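Local coordinates for protein cysteine desulfurase (Fervidobacterium islandicum, PDB 6A6E) that probably removes sulfur from L-cysteine as a persulfide, leaving alanine, with pyridoxal-5'-phosphate as cofactor, serving as the SufS cysteine desulfurase of a sulfur formation system, at residues Glu84-Phe89 against Tyr298-Leu303; Glu165-Thr170 against Arg199-Asn204; Gly211-Pro216 against Gly234-Gly239. All coordinates share one frame; numbering follows the deposited sequence.

Contact 1 (Glu84-Phe89 against Tyr298-Leu303)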
loop_
_atom_site.group_PDB
_atom_site.type_symbol
_atom_site.label_atom_id
_atom_site.label_comp_id
_atom_site.label_asym_id
_atom_site.label_seq_id
_atom_site.Cartn_x
_atom_site.Cartn_y
_atom_site.Cartn_z
ATOM N N GLU A 84 -9.359 -15.566 -1.134
ATOM C CA GLU A 84 -9.492 -17.014 -1.324
ATOM C C GLU A 84 -8.619 -17.574 -2.471
ATOM O O GLU A 84 -8.015 -18.664 -2.366
ATOM C CB GLU A 84 -10.990 -17.352 -1.431
ATOM C CG GLU A 84 -11.321 -18.797 -1.853
ATOM C CD GLU A 84 -11.136 -19.885 -0.762
ATOM O OE1 GLU A 84 -11.682 -21.013 -0.966
ATOM O OE2 GLU A 84 -10.462 -19.650 0.281
ATOM N N LYS A 85 -8.544 -16.853 -3.566
ATOM C CA LYS A 85 -7.650 -17.262 -4.658
ATOM C C LYS A 85 -6.193 -17.319 -4.206
ATOM O O LYS A 85 -5.468 -18.247 -4.586
ATOM C CB LYS A 85 -7.763 -16.336 -5.843
ATOM C CG LYS A 85 -9.144 -16.278 -6.438
ATOM C CD LYS A 85 -9.204 -15.201 -7.526
ATOM C CE LYS A 85 -10.643 -14.962 -8.037
ATOM N NZ LYS A 85 -10.747 -13.975 -9.121
ATOM N N VAL A 86 -5.783 -16.377 -3.349
ATOM C CA VAL A 86 -4.413 -16.353 -2.856
ATOM C C VAL A 86 -4.223 -17.551 -1.876
ATOM O O VAL A 86 -3.194 -18.228 -1.889
ATOM C CB VAL A 86 -4.065 -15.000 -2.176
ATOM C CG1 VAL A 86 -2.795 -15.100 -1.392
ATOM C CG2 VAL A 86 -4.015 -13.872 -3.206
ATOM N N ALA A 87 -5.192 -17.768 -1.004
ATOM C CA ALA A 87 -5.124 -18.873 -0.062
ATOM C C ALA A 87 -5.035 -20.196 -0.860
ATOM O O ALA A 87 -4.208 -21.024 -0.541
ATOM C CB ALA A 87 -6.353 -18.882 0.878
ATOM N N ASN A 88 -5.833 -20.367 -1.905
ATOM C CA ASN A 88 -5.771 -21.644 -2.656
ATOM C C ASN A 88 -4.425 -21.771 -3.357
ATOM O O ASN A 88 -3.888 -22.829 -3.434
ATOM C CB ASN A 88 -6.862 -21.781 -3.715
ATOM C CG ASN A 88 -8.287 -21.895 -3.105
ATOM O OD1 ASN A 88 -8.457 -22.164 -1.913
ATOM N ND2 ASN A 88 -9.298 -21.643 -3.930
ATOM N N PHE A 89 -3.876 -20.670 -3.845
ATOM C CA PHE A 89 -2.577 -20.705 -4.523
ATOM C C PHE A 89 -1.437 -21.156 -3.627
ATOM O O PHE A 89 -0.444 -21.719 -4.132
ATOM C CB PHE A 89 -2.268 -19.298 -5.001
ATOM C CG PHE A 89 -1.058 -19.188 -5.870
ATOM C CD1 PHE A 89 -1.056 -19.739 -7.133
ATOM C CD2 PHE A 89 0.044 -18.453 -5.455
ATOM C CE1 PHE A 89 0.048 -19.611 -7.943
ATOM C CE2 PHE A 89 1.129 -18.262 -6.305
ATOM C CZ PHE A 89 1.130 -18.847 -7.543
ATOM N N TYR A 298 -6.897 -11.792 -9.986
ATOM C CA TYR A 298 -7.000 -11.996 -11.420
ATOM C C TYR A 298 -5.688 -12.426 -12.082
ATOM O O TYR A 298 -5.725 -13.187 -13.042
ATOM C CB TYR A 298 -7.547 -10.758 -12.098
ATOM C CG TYR A 298 -9.005 -10.476 -11.777
ATOM C CD1 TYR A 298 -9.944 -11.492 -11.692
ATOM C CD2 TYR A 298 -9.454 -9.173 -11.646
ATOM C CE1 TYR A 298 -11.270 -11.210 -11.435
ATOM C CE2 TYR A 298 -10.785 -8.894 -11.376
ATOM C CZ TYR A 298 -11.664 -9.907 -11.260
ATOM O OH TYR A 298 -12.971 -9.575 -11.021
ATOM N N THR A 299 -4.551 -11.955 -11.553
ATOM C CA THR A 299 -3.235 -12.438 -11.952
ATOM C C THR A 299 -3.042 -13.912 -11.675
ATOM O O THR A 299 -2.585 -14.692 -12.539
ATOM C CB THR A 299 -2.157 -11.597 -11.238
ATOM O OG1 THR A 299 -2.398 -10.210 -11.547
ATOM C CG2 THR A 299 -0.810 -11.968 -11.616
ATOM N N ILE A 300 -3.410 -14.324 -10.486
ATOM C CA ILE A 300 -3.383 -15.724 -10.145
ATOM C C ILE A 300 -4.348 -16.514 -11.063
ATOM O O ILE A 300 -3.965 -17.608 -11.494
ATOM C CB ILE A 300 -3.680 -15.936 -8.657
ATOM C CG1 ILE A 300 -2.510 -15.421 -7.805
ATOM C CG2 ILE A 300 -3.828 -17.407 -8.302
ATOM C CD1 ILE A 300 -2.892 -15.357 -6.350
ATOM N N ASP A 301 -5.573 -16.012 -11.354
ATOM C CA ASP A 301 -6.410 -16.724 -12.304
ATOM C C ASP A 301 -5.705 -16.898 -13.666
ATOM O O ASP A 301 -5.820 -17.952 -14.291
ATOM C CB ASP A 301 -7.764 -16.047 -12.589
ATOM C CG ASP A 301 -8.688 -15.962 -11.356
ATOM O OD1 ASP A 301 -8.535 -16.772 -10.400
ATOM O OD2 ASP A 301 -9.567 -15.082 -11.380
ATOM N N TYR A 302 -5.041 -15.862 -14.142
ATOM C CA TYR A 302 -4.300 -15.926 -15.401
ATOM C C TYR A 302 -3.191 -16.993 -15.381
ATOM O O TYR A 302 -3.074 -17.854 -16.296
ATOM C CB TYR A 302 -3.736 -14.567 -15.723
ATOM C CG TYR A 302 -2.857 -14.509 -16.939
ATOM C CD1 TYR A 302 -3.400 -14.437 -18.208
ATOM C CD2 TYR A 302 -1.477 -14.512 -16.819
ATOM C CE1 TYR A 302 -2.577 -14.365 -19.338
ATOM C CE2 TYR A 302 -0.648 -14.498 -17.928
ATOM C CZ TYR A 302 -1.198 -14.412 -19.190
ATOM O OH TYR A 302 -0.354 -14.366 -20.297
ATOM N N LEU A 303 -2.396 -17.001 -14.336
ATOM C CA LEU A 303 -1.352 -17.969 -14.239
ATOM C C LEU A 303 -1.928 -19.395 -14.202
ATOM O O LEU A 303 -1.336 -20.304 -14.754
ATOM C CB LEU A 303 -0.483 -17.717 -13.024
ATOM C CG LEU A 303 0.369 -16.427 -13.067
ATOM C CD1 LEU A 303 0.970 -16.181 -11.698
ATOM C CD2 LEU A 303 1.463 -16.611 -14.073
#
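K85 is met first by Y298, whose ring carbon CE1 lies 3.6 Å from K85 NZ. The ammonium passes this ring obliquely, over neither face nor edge. The Y298 ring also turns an edge, in its own plane, to D301 OD2, and thus lies beside the K85-D301 bridge that joins helix 70-90 to helix 290-306.

I300, nearly level with K85 in the backbone register, supplies the apolar centre. With chi1 at -70° its two branches part: CD1 reaches V86 CG2 at 3.7 Å, the two side chains crossing at about a right angle, while CG2 touches F89 CD1 at 3.8 Å. CG1 of I300 stands over one face of the F89 ring. That ring has a second aromatic neighbour, F308, in an edge-to-face pair.

D301 then closes the polar flank. Its OD2 receives a hydrogen bond from K85 NZ at 2.8 Å, the core of a salt bridge. The donor comes in on the syn side of the carboxylate, 20° out of its plane. The lysine reaches this point by running extended beyond CG, so that its aliphatic part also passes the acid, with K85 CD 3.3 Å from D301 OD1.

The short helical axes approach to 9.6 Å at a crossing angle of 44°, which is the evidence for direct helix-helix packing, and the segments bury 320 Å² in all. A buried I300-V86 pair with F89 beside it fills the interface, and the partly exposed ion pair flanks it. The arrangement is that of two helices packed side by side in the class-V aminotransferase domain, a PLP-dependent fold of type I.

Contact 2 (Glu165-Thr170 against Arg199-Asn204)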
loop_
_atom_site.group_PDB
_atom_site.type_symbol
_atom_site.label_atom_id
_atom_site.label_comp_id
_atom_site.label_asym_id
_atom_site.label_seq_id
_atom_site.Cartn_x
_atom_site.Cartn_y
_atom_site.Cartn_z
ATOM N N GLU A 165 25.794 -27.742 4.537
ATOM C CA GLU A 165 26.759 -27.806 5.648
ATOM C C GLU A 165 26.802 -26.546 6.466
ATOM O O GLU A 165 26.831 -26.630 7.722
ATOM C CB GLU A 165 28.173 -28.152 5.155
ATOM C CG GLU A 165 29.234 -28.321 6.234
ATOM C CD GLU A 165 28.880 -29.353 7.338
ATOM O OE1 GLU A 165 28.134 -30.375 7.098
ATOM O OE2 GLU A 165 29.362 -29.149 8.487
ATOM N N SER A 166 26.803 -25.376 5.804
ATOM C CA SER A 166 26.738 -24.106 6.558
ATOM C C SER A 166 25.501 -24.076 7.457
ATOM O O SER A 166 25.553 -23.662 8.611
ATOM C CB SER A 166 26.722 -22.895 5.613
ATOM O OG SER A 166 26.735 -21.723 6.418
ATOM N N ILE A 167 24.385 -24.556 6.940
ATOM C CA ILE A 167 23.134 -24.571 7.746
ATOM C C ILE A 167 23.224 -25.430 9.003
ATOM O O ILE A 167 23.007 -24.942 10.134
ATOM C CB ILE A 167 21.920 -24.990 6.884
ATOM C CG1 ILE A 167 21.569 -23.821 5.938
ATOM C CG2 ILE A 167 20.694 -25.214 7.756
ATOM C CD1 ILE A 167 20.838 -24.297 4.739
ATOM N N LEU A 168 23.644 -26.675 8.798
ATOM C CA LEU A 168 23.972 -27.605 9.932
ATOM C C LEU A 168 25.055 -27.104 10.873
ATOM O O LEU A 168 24.891 -27.248 12.074
ATOM C CB LEU A 168 24.364 -28.985 9.417
ATOM C CG LEU A 168 23.232 -29.620 8.612
ATOM C CD1 LEU A 168 23.694 -30.818 7.799
ATOM C CD2 LEU A 168 22.079 -29.982 9.536
ATOM N N LYS A 169 26.136 -26.509 10.348
ATOM C CA LYS A 169 27.153 -25.878 11.230
ATOM C C LYS A 169 26.657 -24.692 12.069
ATOM O O LYS A 169 26.989 -24.542 13.270
ATOM C CB LYS A 169 28.362 -25.429 10.423
ATOM C CG LYS A 169 29.470 -26.479 10.415
ATOM C CD LYS A 169 30.872 -25.863 10.491
ATOM C CE LYS A 169 31.375 -25.358 9.136
ATOM N NZ LYS A 169 32.782 -24.862 9.223
ATOM N N THR A 170 25.842 -23.839 11.456
ATOM C CA THR A 170 25.256 -22.737 12.239
ATOM C C THR A 170 24.492 -23.205 13.479
ATOM O O THR A 170 24.545 -22.568 14.518
ATOM C CB THR A 170 24.313 -21.902 11.383
ATOM O OG1 THR A 170 25.037 -21.441 10.234
ATOM C CG2 THR A 170 23.733 -20.724 12.217
ATOM N N ARG A 199 13.698 -25.827 8.231
ATOM C CA ARG A 199 12.601 -25.987 9.176
ATOM C C ARG A 199 12.933 -27.088 10.224
ATOM O O ARG A 199 12.677 -26.897 11.427
ATOM C CB ARG A 199 11.367 -26.376 8.389
ATOM C CG ARG A 199 10.192 -26.955 9.173
ATOM C CD ARG A 199 9.471 -25.968 10.057
ATOM N NE ARG A 199 10.230 -25.390 11.169
ATOM C CZ ARG A 199 9.782 -24.381 11.929
ATOM N NH1 ARG A 199 8.597 -23.814 11.692
ATOM N NH2 ARG A 199 10.532 -23.878 12.902
ATOM N N GLU A 200 13.503 -28.209 9.771
ATOM C CA GLU A 200 13.908 -29.316 10.737
ATOM C C GLU A 200 15.117 -29.017 11.549
ATOM O O GLU A 200 15.175 -29.406 12.733
ATOM C CB GLU A 200 14.075 -30.674 10.051
ATOM C CG GLU A 200 12.930 -31.077 9.135
ATOM C CD GLU A 200 11.559 -31.040 9.805
ATOM O OE1 GLU A 200 11.508 -31.077 11.059
ATOM O OE2 GLU A 200 10.537 -30.965 9.065
ATOM N N THR A 201 16.090 -28.299 10.973
ATOM C CA THR A 201 17.271 -27.938 11.749
ATOM C C THR A 201 16.928 -26.975 12.892
ATOM O O THR A 201 17.499 -27.034 13.962
ATOM C CB THR A 201 18.304 -27.292 10.811
ATOM O OG1 THR A 201 18.549 -28.185 9.727
ATOM C CG2 THR A 201 19.567 -26.924 11.525
ATOM N N PHE A 202 16.009 -26.041 12.659
ATOM C CA PHE A 202 15.657 -25.071 13.695
ATOM C C PHE A 202 14.192 -25.287 14.038
ATOM O O PHE A 202 13.276 -24.480 13.709
ATOM C CB PHE A 202 15.941 -23.651 13.226
ATOM C CG PHE A 202 17.389 -23.422 12.895
ATOM C CD1 PHE A 202 18.313 -23.300 13.899
ATOM C CD2 PHE A 202 17.824 -23.400 11.603
ATOM C CE1 PHE A 202 19.629 -23.113 13.599
ATOM C CE2 PHE A 202 19.144 -23.232 11.298
ATOM C CZ PHE A 202 20.046 -23.071 12.306
ATOM N N LYS A 203 13.986 -26.418 14.689
ATOM C CA LYS A 203 12.664 -26.976 14.862
ATOM C C LYS A 203 11.778 -26.133 15.791
ATOM O O LYS A 203 10.584 -26.042 15.569
ATOM C CB LYS A 203 12.824 -28.397 15.391
ATOM C CG LYS A 203 11.552 -29.156 15.373
ATOM C CD LYS A 203 11.248 -29.762 14.058
ATOM C CE LYS A 203 9.981 -30.553 14.277
ATOM N NZ LYS A 203 9.431 -30.981 12.976
ATOM N N ASN A 204 12.379 -25.494 16.787
ATOM C CA ASN A 204 11.683 -24.628 17.727
ATOM C C ASN A 204 11.593 -23.164 17.350
ATOM O O ASN A 204 11.033 -22.395 18.123
ATOM C CB ASN A 204 12.404 -24.607 19.052
ATOM C CG ASN A 204 12.166 -25.833 19.823
ATOM O OD1 ASN A 204 11.039 -26.126 20.135
ATOM N ND2 ASN A 204 13.225 -26.603 20.076
#
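I167 and F202 meet where the helix 164-173 faces the end of helix 195-201. The ring carbon CZ of F202 sits 4.1 Å from I167 O and approaches obliquely, and I167 CG2 comes to 4.3 Å from F202 CE2. T170 CG2 lies near F202 CZ as well, at 4.4 Å. Beside this, T201 OG1 lies 4.0 Å from L168 CD2, the leucine and threonine side chains crossing at about a right angle. No hydrogen bond spans the two segments, so the 182 Å² buried rests on loose van der Waals contact.

The next shell fixes these groups. T201 places CG2 3.7 Å above one face of the F202 ring, offset toward the rim, while its hydroxyl bonds L197 O one turn back. F202 is the first residue to leave helical phi/psi, and its carbonyl oxygen takes R199 NH2 at 2.9 Å with an N-H...O angle of 163°, in both the carbonyl and the guanidinium plane. R199 is tied further to D228 by a salt bridge. On the other helix, T170 OG1 bonds S166 O at 2.8 Å, on the opposite face of that carbonyl from T170 N.

Outward, K171 NZ bonds T201 O, a hydrogen bond between the helices just beyond 165-170. T170 and F202 both rest on L127 of strand 125-129, and T170 also on I154 of strand 150-154, an outermost strand of the seven-stranded sheet within this chain.

Contact 3 (Gly211-Pro216 against Gly234-Gly239). With PLP (pyridoxal-5'-phosphate), chain E.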
loop_
_atom_site.group_PDB
_atom_site.type_symbol
_atom_site.label_atom_id
_atom_site.label_comp_id
_atom_site.label_asym_id
_atom_site.label_seq_id
_atom_site.Cartn_x
_atom_site.Cartn_y
_atom_site.Cartn_z
ATOM N N GLY A 211 9.663 -14.742 0.444
ATOM C CA GLY A 211 9.270 -15.417 -0.753
ATOM C C GLY A 211 9.249 -14.564 -1.999
ATOM O O GLY A 211 8.756 -15.042 -3.055
ATOM N N ALA A 212 9.775 -13.334 -1.937
ATOM C CA ALA A 212 9.509 -12.367 -3.059
ATOM C C ALA A 212 9.951 -12.881 -4.423
ATOM O O ALA A 212 9.285 -12.605 -5.446
ATOM C CB ALA A 212 10.139 -10.993 -2.791
ATOM N N GLN A 213 11.102 -13.566 -4.478
ATOM C CA GLN A 213 11.647 -14.066 -5.758
ATOM C C GLN A 213 11.163 -15.483 -6.067
ATOM O O GLN A 213 11.140 -15.867 -7.225
ATOM C CB GLN A 213 13.160 -14.144 -5.786
ATOM C CG GLN A 213 13.904 -12.885 -5.801
ATOM C CD GLN A 213 13.654 -12.053 -7.033
ATOM O OE1 GLN A 213 13.443 -12.574 -8.150
ATOM N NE2 GLN A 213 13.662 -10.729 -6.832
ATOM N N LEU A 214 10.832 -16.257 -5.036
ATOM C CA LEU A 214 10.443 -17.666 -5.185
ATOM C C LEU A 214 9.019 -17.844 -5.669
ATOM O O LEU A 214 8.712 -18.627 -6.632
ATOM C CB LEU A 214 10.622 -18.354 -3.834
ATOM C CG LEU A 214 10.288 -19.849 -3.774
ATOM C CD1 LEU A 214 11.290 -20.598 -4.642
ATOM C CD2 LEU A 214 10.300 -20.397 -2.351
ATOM N N VAL A 215 8.099 -17.117 -5.029
ATOM C CA VAL A 215 6.656 -17.374 -5.253
ATOM C C VAL A 215 6.227 -17.162 -6.695
ATOM O O VAL A 215 5.360 -17.874 -7.192
ATOM C CB VAL A 215 5.795 -16.547 -4.247
ATOM C CG1 VAL A 215 4.321 -16.407 -4.697
ATOM C CG2 VAL A 215 5.926 -17.148 -2.852
ATOM N N PRO A 216 6.821 -16.193 -7.399
ATOM C CA PRO A 216 6.396 -15.964 -8.778
ATOM C C PRO A 216 6.621 -17.103 -9.780
ATOM O O PRO A 216 5.981 -17.123 -10.829
ATOM C CB PRO A 216 7.284 -14.793 -9.213
ATOM C CG PRO A 216 7.583 -14.047 -7.948
ATOM C CD PRO A 216 7.761 -15.149 -6.944
ATOM N N GLY A 234 3.068 -8.584 -4.910
ATOM C CA GLY A 234 2.276 -8.726 -6.117
ATOM C C GLY A 234 2.986 -8.353 -7.409
ATOM O O GLY A 234 2.768 -9.025 -8.454
ATOM N N HIS A 235 3.817 -7.299 -7.348
ATOM C CA HIS A 235 4.370 -6.673 -8.586
ATOM C C HIS A 235 5.414 -7.564 -9.270
ATOM O O HIS A 235 5.685 -7.342 -10.460
ATOM C CB HIS A 235 4.948 -5.252 -8.404
ATOM C CG HIS A 235 6.167 -5.199 -7.524
ATOM N ND1 HIS A 235 7.452 -5.166 -8.034
ATOM C CD2 HIS A 235 6.285 -5.136 -6.169
ATOM C CE1 HIS A 235 8.311 -5.147 -7.021
ATOM N NE2 HIS A 235 7.619 -5.142 -5.881
ATOM N N LYS A 236 5.959 -8.526 -8.507
ATOM C CA LYS A 236 6.871 -9.523 -9.010
ATOM C C LYS A 236 6.257 -10.787 -9.611
ATOM O O LYS A 236 6.999 -11.594 -10.191
ATOM C CB LYS A 236 7.949 -9.903 -7.984
ATOM C CG LYS A 236 8.915 -8.739 -7.713
ATOM C CD LYS A 236 10.049 -9.161 -6.783
ATOM C CE LYS A 236 10.871 -7.961 -6.383
ATOM N NZ LYS A 236 11.855 -8.375 -5.332
ATOM N N ILE A 237 4.924 -10.894 -9.575
ATOM C CA ILE A 237 4.217 -11.994 -10.170
ATOM C C ILE A 237 3.182 -11.517 -11.177
ATOM O O ILE A 237 2.014 -11.953 -11.124
ATOM C CB ILE A 237 3.657 -12.900 -9.038
ATOM C CG1 ILE A 237 3.101 -14.219 -9.598
ATOM C CG2 ILE A 237 2.643 -12.206 -8.162
ATOM C CD1 ILE A 237 2.704 -15.254 -8.542
ATOM N N LEU A 238 3.552 -10.559 -12.027
ATOM C CA LEU A 238 2.644 -9.933 -12.997
ATOM C C LEU A 238 1.571 -9.046 -12.399
ATOM O O LEU A 238 0.752 -8.478 -13.117
ATOM C CB LEU A 238 1.946 -10.974 -13.907
ATOM C CG LEU A 238 2.810 -12.054 -14.526
ATOM C CD1 LEU A 238 1.910 -13.037 -15.242
ATOM C CD2 LEU A 238 3.765 -11.439 -15.532
ATOM N N GLY A 239 1.620 -8.820 -11.090
ATOM C CA GLY A 239 0.527 -8.151 -10.414
ATOM C C GLY A 239 0.645 -6.667 -10.270
ATOM O O GLY A 239 1.662 -6.060 -10.639
HETATM N N1 PLP E . 13.275 -9.822 -0.893
HETATM C C2 PLP E . 13.628 -10.311 -2.053
HETATM C C2A PLP E . 14.461 -11.546 -2.130
HETATM C C3 PLP E . 13.211 -9.575 -3.246
HETATM O O3 PLP E . 13.589 -10.041 -4.423
HETATM C C4 PLP E . 12.368 -8.386 -3.128
HETATM C C4A PLP E . 11.836 -7.660 -4.265
HETATM C C5 PLP E . 12.064 -7.910 -1.775
HETATM C C6 PLP E . 12.550 -8.675 -0.757
HETATM C C5A PLP E . 11.272 -6.625 -1.514
HETATM O O4P PLP E . 10.035 -6.423 -2.179
HETATM P P PLP E . 9.191 -5.038 -2.240
HETATM O O1P PLP E . 8.739 -4.697 -0.876
HETATM O O2P PLP E . 10.172 -4.111 -2.897
HETATM O O3P PLP E . 8.054 -5.475 -3.114
#
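K236 runs past A212 to the cofactor, while the alanine methyl lies over the cofactor ring. The lysine side chain, extended beyond CG, carries CD to 3.8 Å from A212 O before NZ joins PLP C4A at 1.3 Å. A212 CB sits against one face of the pyridine ring, 3.4 Å from both PLP C3 and PLP C4. The backbone N of A212 is itself bonded to D210 OD1, which probably helps hold the turn.

Q213 comes from another direction, crossing the lysine obliquely. A bend at chi2 (-63°) folds its amide back so that NE2 gives a hydrogen bond to PLP O3, with an N-H...O angle of 158°. At 2.5 Å between Q213 NE2 and PLP O3 this bond is unusually short, and its exact length is doubtful. The 3.3 Å approach of Q213 NE2 to K236 NZ is not a hydrogen bond; NE2 also bonds A40 O.

H235 bonds the phosphate end of the cofactor. Its ring presents an edge, with the phosphorus in plane, and NE2 bonds PLP O3P at 2.8 Å, while ND1 is held by S42 OG. T287 of the second subunit also hydrogen-bonds PLP.

Behind the lysine, P216 packs with CB 3.4 Å from K236 O, and the proline and I237 backbones come closest here. I237 CG1, anti to the backbone N, carries CD1 to P216 CA and V215.

The short NZ-C4A link is that expected of an imine, so the site appears to hold the internal aldimine. In such enzymes incoming cysteine displaces the lysine from C4A; the bond from Q213 probably polarises the 3-oxygen of the pyridine and may help fix the plane of the cofactor.

All three contacts lie in the class-V aminotransferase domain, and contact 1 spans the other two along the chain: 84-89 comes first, then both segments of contact 2, both of contact 3, and last 298-303. Contacts 1 and 3 touch, with centres about 12 Å apart; L303 CD1 reaches I237 CG1 at 3.6 Å and F89 of helix 70-90 meets V215 and I237, so both helices back the lysine loop. Contact 2 stands apart, its centre about 32 Å from that of contact 1 and about 26 Å from that of contact 3. The segments of contact 3 follow strands 206-210 and 229-233, whereas contact 2 packs on strands 125-129 and 150-154. The cofactor site is therefore central.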